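Local structure of alginate biosynthesis protein AlgX (Pseudomonas aeruginosa, 4KNC) at residues R65-L70 against L294-A299; D72-K75 against E80-V83. The protein protects alginate from degradation as the polymer crosses the periplasm and takes part in its O-acetylation. All coordinates share one frame; numbering follows the deposited sequence.

Interaction 1: residues R65-L70 against L294-A299; sequences RELRAL and LIWEFA
Trp296 bridges the gap between strand 293-298 and helix 61-76, meeting Leu67 and Leu70, and the residues on either side of it show how a strand divides its side chains between two layers. Leu294 comes first; its CA stands 12.2 Å from the CA of Leu70. Ile295 turns to the other face of the sheet. At Trp296 the indole extends from the strand with CG anti to the backbone N (chi1 -177°), which carries its six-membered ring out to the helix. There CZ3 lies 4.2 Å from CD2 of Leu67, and the same CZ3 lies 4.2 Å from CD2 of Leu70. Both methyls approach the ring at a slant, one helical turn apart. The NE1 of Trp296 donates to the carbonyl oxygen of Phe273, which helps to fix the rotation of the buried indole. Glu297 faces the other way; its carboxylate oxygens OE1 and OE2 bond Thr242 OG1 and Ser245 OG, which flank the inferred nucleophile Ser243 in sequence. Phe298 returns to the helix-facing layer: its CE1 sits 3.6 Å above the centre of the Trp296 ring, edge of phenyl to face of indole. The strand is hydrogen-bonded between strands 80-85 and 237-240 in the parallel sheet, while helix 307-316 packs on helix 61-76 through Leu67 and Ala69.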
ATOM      1  N   ARG A  65       0.475  16.958   3.766  1.00 45.18           N
ATOM      2  CA  ARG A  65      -0.035  17.141   5.126  1.00 48.75           C
ATOM      3  C   ARG A  65      -0.586  15.847   5.727  1.00 42.38           C
ATOM      4  O   ARG A  65      -0.349  15.544   6.898  1.00 46.64           O
ATOM      5  CB  ARG A  65      -1.109  18.236   5.180  1.00 54.54           C
ATOM      6  CG  ARG A  65      -0.559  19.643   5.043  1.00 57.54           C
ATOM      7  CD  ARG A  65      -1.592  20.676   5.441  1.00 59.92           C
ATOM      8  NE  ARG A  65      -2.838  20.522   4.699  1.00 56.48           N
ATOM      9  CZ  ARG A  65      -3.102  21.139   3.553  1.00 58.10           C
ATOM     10  NH1 ARG A  65      -2.205  21.957   3.012  1.00 62.33           N
ATOM     11  NH2 ARG A  65      -4.265  20.945   2.950  1.00 58.03           N
ATOM     12  N   GLU A  66      -1.322  15.084   4.926  1.00 43.76           N
ATOM     13  CA  GLU A  66      -1.894  13.833   5.411  1.00 47.47           C
ATOM     14  C   GLU A  66      -0.784  12.822   5.725  1.00 47.24           C
ATOM     15  O   GLU A  66      -0.862  12.078   6.711  1.00 40.73           O
ATOM     16  CB  GLU A  66      -2.884  13.260   4.395  1.00 47.46           C
ATOM     17  CG  GLU A  66      -4.222  14.028   4.315  1.00 52.20           C
ATOM     18  CD  GLU A  66      -5.102  13.559   3.162  1.00 50.13           C
ATOM     19  OE1 GLU A  66      -4.594  13.491   2.026  1.00 48.79           O
ATOM     20  OE2 GLU A  66      -6.293  13.246   3.386  1.00 53.59           O
ATOM     21  N   LEU A  67       0.252  12.809   4.891  1.00 45.43           N
ATOM     22  CA  LEU A  67       1.369  11.898   5.108  1.00 46.18           C
ATOM     23  C   LEU A  67       2.079  12.250   6.407  1.00 44.15           C
ATOM     24  O   LEU A  67       2.348  11.368   7.226  1.00 40.60           O
ATOM     25  CB  LEU A  67       2.326  11.899   3.916  1.00 35.92           C
ATOM     26  CG  LEU A  67       1.852  11.047   2.718  1.00 43.88           C
ATOM     27  CD1 LEU A  67       2.589  11.391   1.439  1.00 33.65           C
ATOM     28  CD2 LEU A  67       2.002   9.570   3.024  1.00 30.11           C
ATOM     29  N   ARG A  68       2.358  13.538   6.607  1.00 43.34           N
ATOM     30  CA  ARG A  68       3.001  13.981   7.859  1.00 44.87           C
ATOM     31  C   ARG A  68       2.146  13.665   9.096  1.00 42.17           C
ATOM     32  O   ARG A  68       2.655  13.174  10.104  1.00 38.56           O
ATOM     33  CB  ARG A  68       3.371  15.471   7.798  1.00 41.86           C
ATOM     34  CG  ARG A  68       3.492  16.183   9.145  1.00 53.66           C
ATOM     35  CD  ARG A  68       4.641  15.661  10.024  1.00 57.55           C
ATOM     36  NE  ARG A  68       5.978  16.060   9.584  1.00 57.40           N
ATOM     37  CZ  ARG A  68       7.085  15.862  10.305  1.00 58.25           C
ATOM     38  NH1 ARG A  68       8.266  16.248   9.843  1.00 54.43           N
ATOM     39  NH2 ARG A  68       7.012  15.281  11.498  1.00 56.21           N
ATOM     40  N   ALA A  69       0.844  13.922   9.008  1.00 37.84           N
ATOM     41  CA  ALA A  69      -0.059  13.619  10.110  1.00 41.34           C
ATOM     42  C   ALA A  69      -0.046  12.131  10.464  1.00 46.57           C
ATOM     43  O   ALA A  69      -0.001  11.764  11.646  1.00 48.51           O
ATOM     44  CB  ALA A  69      -1.484  14.072   9.766  1.00 49.73           C
ATOM     45  N   LEU A  70      -0.098  11.274   9.442  1.00 38.49           N
ATOM     46  CA  LEU A  70      -0.060   9.835   9.677  1.00 38.92           C
ATOM     47  C   LEU A  70       1.262   9.411  10.309  1.00 39.15           C
ATOM     48  O   LEU A  70       1.279   8.646  11.282  1.00 46.05           O
ATOM     49  CB  LEU A  70      -0.299   9.060   8.377  1.00 37.69           C
ATOM     50  CG  LEU A  70      -0.169   7.535   8.485  1.00 32.94           C
ATOM     51  CD1 LEU A  70      -1.154   7.003   9.537  1.00 36.27           C
ATOM     52  CD2 LEU A  70      -0.390   6.865   7.134  1.00 29.76           C
ATOM     53  N   LEU A 294       8.023   0.275  10.713  1.00 29.99           N
ATOM     54  CA  LEU A 294       7.029  -0.121   9.727  1.00 36.37           C
ATOM     55  C   LEU A 294       7.539   0.283   8.352  1.00 30.80           C
ATOM     56  O   LEU A 294       7.765   1.469   8.094  1.00 29.06           O
ATOM     57  CB  LEU A 294       5.690   0.574  10.014  1.00 30.52           C
ATOM     58  CG  LEU A 294       4.523   0.327   9.046  1.00 35.42           C
ATOM     59  CD1 LEU A 294       4.155  -1.147   8.998  1.00 28.32           C
ATOM     60  CD2 LEU A 294       3.316   1.160   9.460  1.00 37.60           C
ATOM     61  N   ILE A 295       7.743  -0.697   7.484  1.00 26.20           N
ATOM     62  CA  ILE A 295       8.173  -0.424   6.119  1.00 27.74           C
ATOM     63  C   ILE A 295       6.972  -0.469   5.160  1.00 30.91           C
ATOM     64  O   ILE A 295       6.205  -1.426   5.156  1.00 30.11           O
ATOM     65  CB  ILE A 295       9.207  -1.465   5.654  1.00 33.63           C
ATOM     66  CG1 ILE A 295      10.390  -1.520   6.621  1.00 35.19           C
ATOM     67  CG2 ILE A 295       9.697  -1.158   4.240  1.00 24.90           C
ATOM     68  CD1 ILE A 295      11.288  -2.703   6.349  1.00 33.75           C
ATOM     69  N   TRP A 296       6.831   0.555   4.329  1.00 27.68           N
ATOM     70  CA  TRP A 296       5.648   0.686   3.492  1.00 29.53           C
ATOM     71  C   TRP A 296       6.055   0.844   2.039  1.00 31.48           C
ATOM     72  O   TRP A 296       6.654   1.842   1.660  1.00 31.89           O
ATOM     73  CB  TRP A 296       4.809   1.878   3.971  1.00 26.43           C
ATOM     74  CG  TRP A 296       3.501   2.091   3.246  1.00 35.44           C
ATOM     75  CD1 TRP A 296       2.861   1.226   2.392  1.00 35.37           C
ATOM     76  CD2 TRP A 296       2.689   3.267   3.304  1.00 30.89           C
ATOM     77  NE1 TRP A 296       1.687   1.799   1.928  1.00 34.06           N
ATOM     78  CE2 TRP A 296       1.569   3.052   2.466  1.00 37.98           C
ATOM     79  CE3 TRP A 296       2.805   4.487   3.972  1.00 33.07           C
ATOM     80  CZ2 TRP A 296       0.574   4.012   2.293  1.00 39.78           C
ATOM     81  CZ3 TRP A 296       1.809   5.439   3.805  1.00 36.24           C
ATOM     82  CH2 TRP A 296       0.714   5.195   2.975  1.00 37.43           C
ATOM     83  N   GLU A 297       5.718  -0.160   1.233  1.00 28.38           N
ATOM     84  CA  GLU A 297       6.146  -0.232  -0.158  1.00 28.77           C
ATOM     85  C   GLU A 297       4.982  -0.037  -1.137  1.00 34.49           C
ATOM     86  O   GLU A 297       3.949  -0.703  -1.031  1.00 34.26           O
ATOM     87  CB  GLU A 297       6.836  -1.577  -0.419  1.00 23.78           C
ATOM     88  CG  GLU A 297       7.030  -1.907  -1.904  1.00 24.88           C
ATOM     89  CD  GLU A 297       5.844  -2.695  -2.509  1.00 35.78           C
ATOM     90  OE1 GLU A 297       5.297  -2.236  -3.535  1.00 29.72           O
ATOM     91  OE2 GLU A 297       5.462  -3.763  -1.967  1.00 37.41           O
ATOM     92  N   PHE A 298       5.162   0.878  -2.086  1.00 33.38           N
ATOM     93  CA  PHE A 298       4.200   1.098  -3.165  1.00 30.43           C
ATOM     94  C   PHE A 298       4.878   1.819  -4.332  1.00 34.71           C
ATOM     95  O   PHE A 298       5.995   2.331  -4.190  1.00 31.88           O
ATOM     96  CB  PHE A 298       2.988   1.891  -2.665  1.00 26.51           C
ATOM     97  CG  PHE A 298       3.340   3.182  -1.980  1.00 25.30           C
ATOM     98  CD1 PHE A 298       3.613   3.209  -0.618  1.00 27.39           C
ATOM     99  CD2 PHE A 298       3.402   4.374  -2.698  1.00 27.84           C
ATOM    100  CE1 PHE A 298       3.953   4.401   0.028  1.00 28.55           C
ATOM    101  CE2 PHE A 298       3.738   5.572  -2.063  1.00 28.89           C
ATOM    102  CZ  PHE A 298       4.015   5.581  -0.692  1.00 27.75           C
ATOM    103  N   ALA A 299       4.201   1.872  -5.475  1.00 28.27           N
ATOM    104  CA  ALA A 299       4.750   2.497  -6.668  1.00 26.94           C
ATOM    105  C   ALA A 299       4.238   3.920  -6.911  1.00 33.87           C
ATOM    106  O   ALA A 299       3.451   4.462  -6.141  1.00 34.35           O
ATOM    107  CB  ALA A 299       4.500   1.621  -7.901  1.00 30.83           C
TER

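Interaction 2: residues D72-K75 against E80-V83; sequences DELK and ELVV
Lys75 and Glu80 run side by side, their side chains pointing the same way, and so offer a worked example of a charged pair lying beside a helix-to-strand turn. Their CA atoms are 5.8 Å apart. Lys75 sends CG anti to its N (chi1 -175°), then bends at chi2 and again at chi4, which brings CE and NZ beside the Glu80 carboxylate. The bent Glu80 chain leaves the strand away from the helix, yet its carboxylate comes back within touch of the lysine. The salt bridge joins Lys75 NZ to Glu80 OE2 at 3.4 Å, a rather long separation. Lys75 CE comes nearer still to that oxygen, with CE to OE2 at 3.2 Å, so the carboxylate lies alongside the end of the lysine chain as much as against its ammonium group. The other carboxylate oxygen, OE1, accepts a hydrogen bond from Trp127 NE1; the two oxygens are thus divided between the exposed lysine and a tryptophan.

One residue back along the helix and one on along the strand, the contact turns apolar. Leu74 and Leu81 both project into the space between helix and strand, where CD1 of Leu74 meets CD2 of Leu81 at 4.2 Å, methyl against methyl. Leu81 also packs on Leu294 of the adjoining strand. A helix leading through a short turn into an edge strand of a parallel sheet, with apolar side chains filling the interface, fits the three-layer alpha/beta/alpha architecture of SGNH hydrolases, here the SGNH hydrolase-like domain of AlgX.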
ATOM      1  N   ASP A  72       3.146  11.166  12.143  1.00 46.42           N
ATOM      2  CA  ASP A  72       3.176  11.641  13.525  1.00 46.54           C
ATOM      3  C   ASP A  72       2.358  10.752  14.432  1.00 44.53           C
ATOM      4  O   ASP A  72       2.820  10.358  15.497  1.00 42.14           O
ATOM      5  CB  ASP A  72       2.694  13.084  13.630  1.00 44.86           C
ATOM      6  CG  ASP A  72       3.720  14.069  13.136  1.00 49.82           C
ATOM      7  OD1 ASP A  72       4.923  13.716  13.106  1.00 54.35           O
ATOM      8  OD2 ASP A  72       3.326  15.197  12.787  1.00 56.96           O
ATOM      9  N   GLU A  73       1.141  10.437  14.009  1.00 45.99           N
ATOM     10  CA  GLU A  73       0.330   9.499  14.770  1.00 47.76           C
ATOM     11  C   GLU A  73       1.087   8.186  15.031  1.00 48.18           C
ATOM     12  O   GLU A  73       1.123   7.704  16.165  1.00 42.83           O
ATOM     13  CB  GLU A  73      -1.003   9.246  14.066  1.00 53.88           C
ATOM     14  CG  GLU A  73      -2.047   8.580  14.936  1.00 61.69           C
ATOM     15  CD  GLU A  73      -2.414   9.412  16.156  1.00 69.82           C
ATOM     16  OE1 GLU A  73      -2.147  10.636  16.170  1.00 76.19           O
ATOM     17  OE2 GLU A  73      -2.970   8.833  17.111  1.00 67.32           O
ATOM     18  N   LEU A  74       1.715   7.629  13.997  1.00 46.46           N
ATOM     19  CA  LEU A  74       2.516   6.417  14.184  1.00 41.16           C
ATOM     20  C   LEU A  74       3.665   6.616  15.185  1.00 42.90           C
ATOM     21  O   LEU A  74       3.882   5.775  16.065  1.00 41.71           O
ATOM     22  CB  LEU A  74       3.064   5.912  12.850  1.00 31.04           C
ATOM     23  CG  LEU A  74       1.996   5.340  11.910  1.00 37.77           C
ATOM     24  CD1 LEU A  74       2.542   5.229  10.499  1.00 32.07           C
ATOM     25  CD2 LEU A  74       1.538   3.984  12.420  1.00 41.53           C
ATOM     26  N   LYS A  75       4.394   7.719  15.037  1.00 41.25           N
ATOM     27  CA  LYS A  75       5.492   8.066  15.946  1.00 43.39           C
ATOM     28  C   LYS A  75       5.058   8.169  17.413  1.00 43.35           C
ATOM     29  O   LYS A  75       5.792   7.766  18.316  1.00 39.68           O
ATOM     30  CB  LYS A  75       6.154   9.371  15.517  1.00 47.30           C
ATOM     31  CG  LYS A  75       7.378   9.721  16.345  1.00 46.86           C
ATOM     32  CD  LYS A  75       8.392   8.597  16.283  1.00 50.58           C
ATOM     33  CE  LYS A  75       9.608   8.901  17.150  1.00 57.73           C
ATOM     34  NZ  LYS A  75      10.423  10.012  16.571  1.00 59.31           N
ATOM     35  N   GLU A  80       8.402   4.018  13.896  1.00 36.16           N
ATOM     36  CA  GLU A  80       9.096   4.800  12.877  1.00 35.04           C
ATOM     37  C   GLU A  80       8.618   4.320  11.513  1.00 40.28           C
ATOM     38  O   GLU A  80       8.455   3.116  11.305  1.00 38.10           O
ATOM     39  CB  GLU A  80      10.611   4.594  12.979  1.00 28.78           C
ATOM     40  CG  GLU A  80      11.240   5.049  14.281  1.00 32.05           C
ATOM     41  CD  GLU A  80      11.487   6.545  14.315  1.00 39.06           C
ATOM     42  OE1 GLU A  80      11.552   7.178  13.238  1.00 42.59           O
ATOM     43  OE2 GLU A  80      11.608   7.095  15.420  1.00 52.49           O
ATOM     44  N   LEU A  81       8.420   5.244  10.579  1.00 42.33           N
ATOM     45  CA  LEU A  81       7.935   4.881   9.253  1.00 36.41           C
ATOM     46  C   LEU A  81       9.027   4.964   8.174  1.00 37.97           C
ATOM     47  O   LEU A  81       9.719   5.974   8.049  1.00 33.03           O
ATOM     48  CB  LEU A  81       6.730   5.753   8.865  1.00 41.88           C
ATOM     49  CG  LEU A  81       6.050   5.429   7.525  1.00 34.04           C
ATOM     50  CD1 LEU A  81       5.480   4.023   7.539  1.00 29.67           C
ATOM     51  CD2 LEU A  81       4.959   6.440   7.220  1.00 33.51           C
ATOM     52  N   VAL A  82       9.173   3.886   7.408  1.00 30.20           N
ATOM     53  CA  VAL A  82      10.047   3.865   6.247  1.00 26.15           C
ATOM     54  C   VAL A  82       9.185   3.681   4.999  1.00 34.52           C
ATOM     55  O   VAL A  82       8.385   2.744   4.937  1.00 35.98           O
ATOM     56  CB  VAL A  82      11.055   2.697   6.339  1.00 31.21           C
ATOM     57  CG1 VAL A  82      11.840   2.547   5.040  1.00 33.40           C
ATOM     58  CG2 VAL A  82      11.999   2.895   7.519  1.00 32.05           C
ATOM     59  N   VAL A  83       9.323   4.569   4.014  1.00 29.88           N
ATOM     60  CA  VAL A  83       8.591   4.394   2.757  1.00 33.66           C
ATOM     61  C   VAL A  83       9.520   3.926   1.629  1.00 39.77           C
ATOM     62  O   VAL A  83      10.575   4.518   1.369  1.00 34.67           O
ATOM     63  CB  VAL A  83       7.757   5.658   2.327  1.00 32.49           C
ATOM     64  CG1 VAL A  83       7.432   5.622   0.844  1.00 26.37           C
ATOM     65  CG2 VAL A  83       6.455   5.768   3.127  1.00 26.79           C
TER

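How the interactions relate
Read from the N terminus, the chain reaches helix 61-76 after two short strands; the helix supplies one side of both contacts: Leu67 and Leu70 to interaction 1, then, one turn after Leu70, Leu74 and Lys75 to interaction 2. A short turn leads into strand 80-85, and interaction 2 closes this small loop. Interaction 1 waits for more than two hundred further residues, until strand 293-298 arrives; its long loop therefore encloses the short one without crossing it. The two strands are parallel neighbours, joined by Val82 N to Leu294 O at 2.9 Å and Trp296 N to Val82 O at 2.8 Å. One helix thereby packs against two adjacent strands, one local and one distant in sequence.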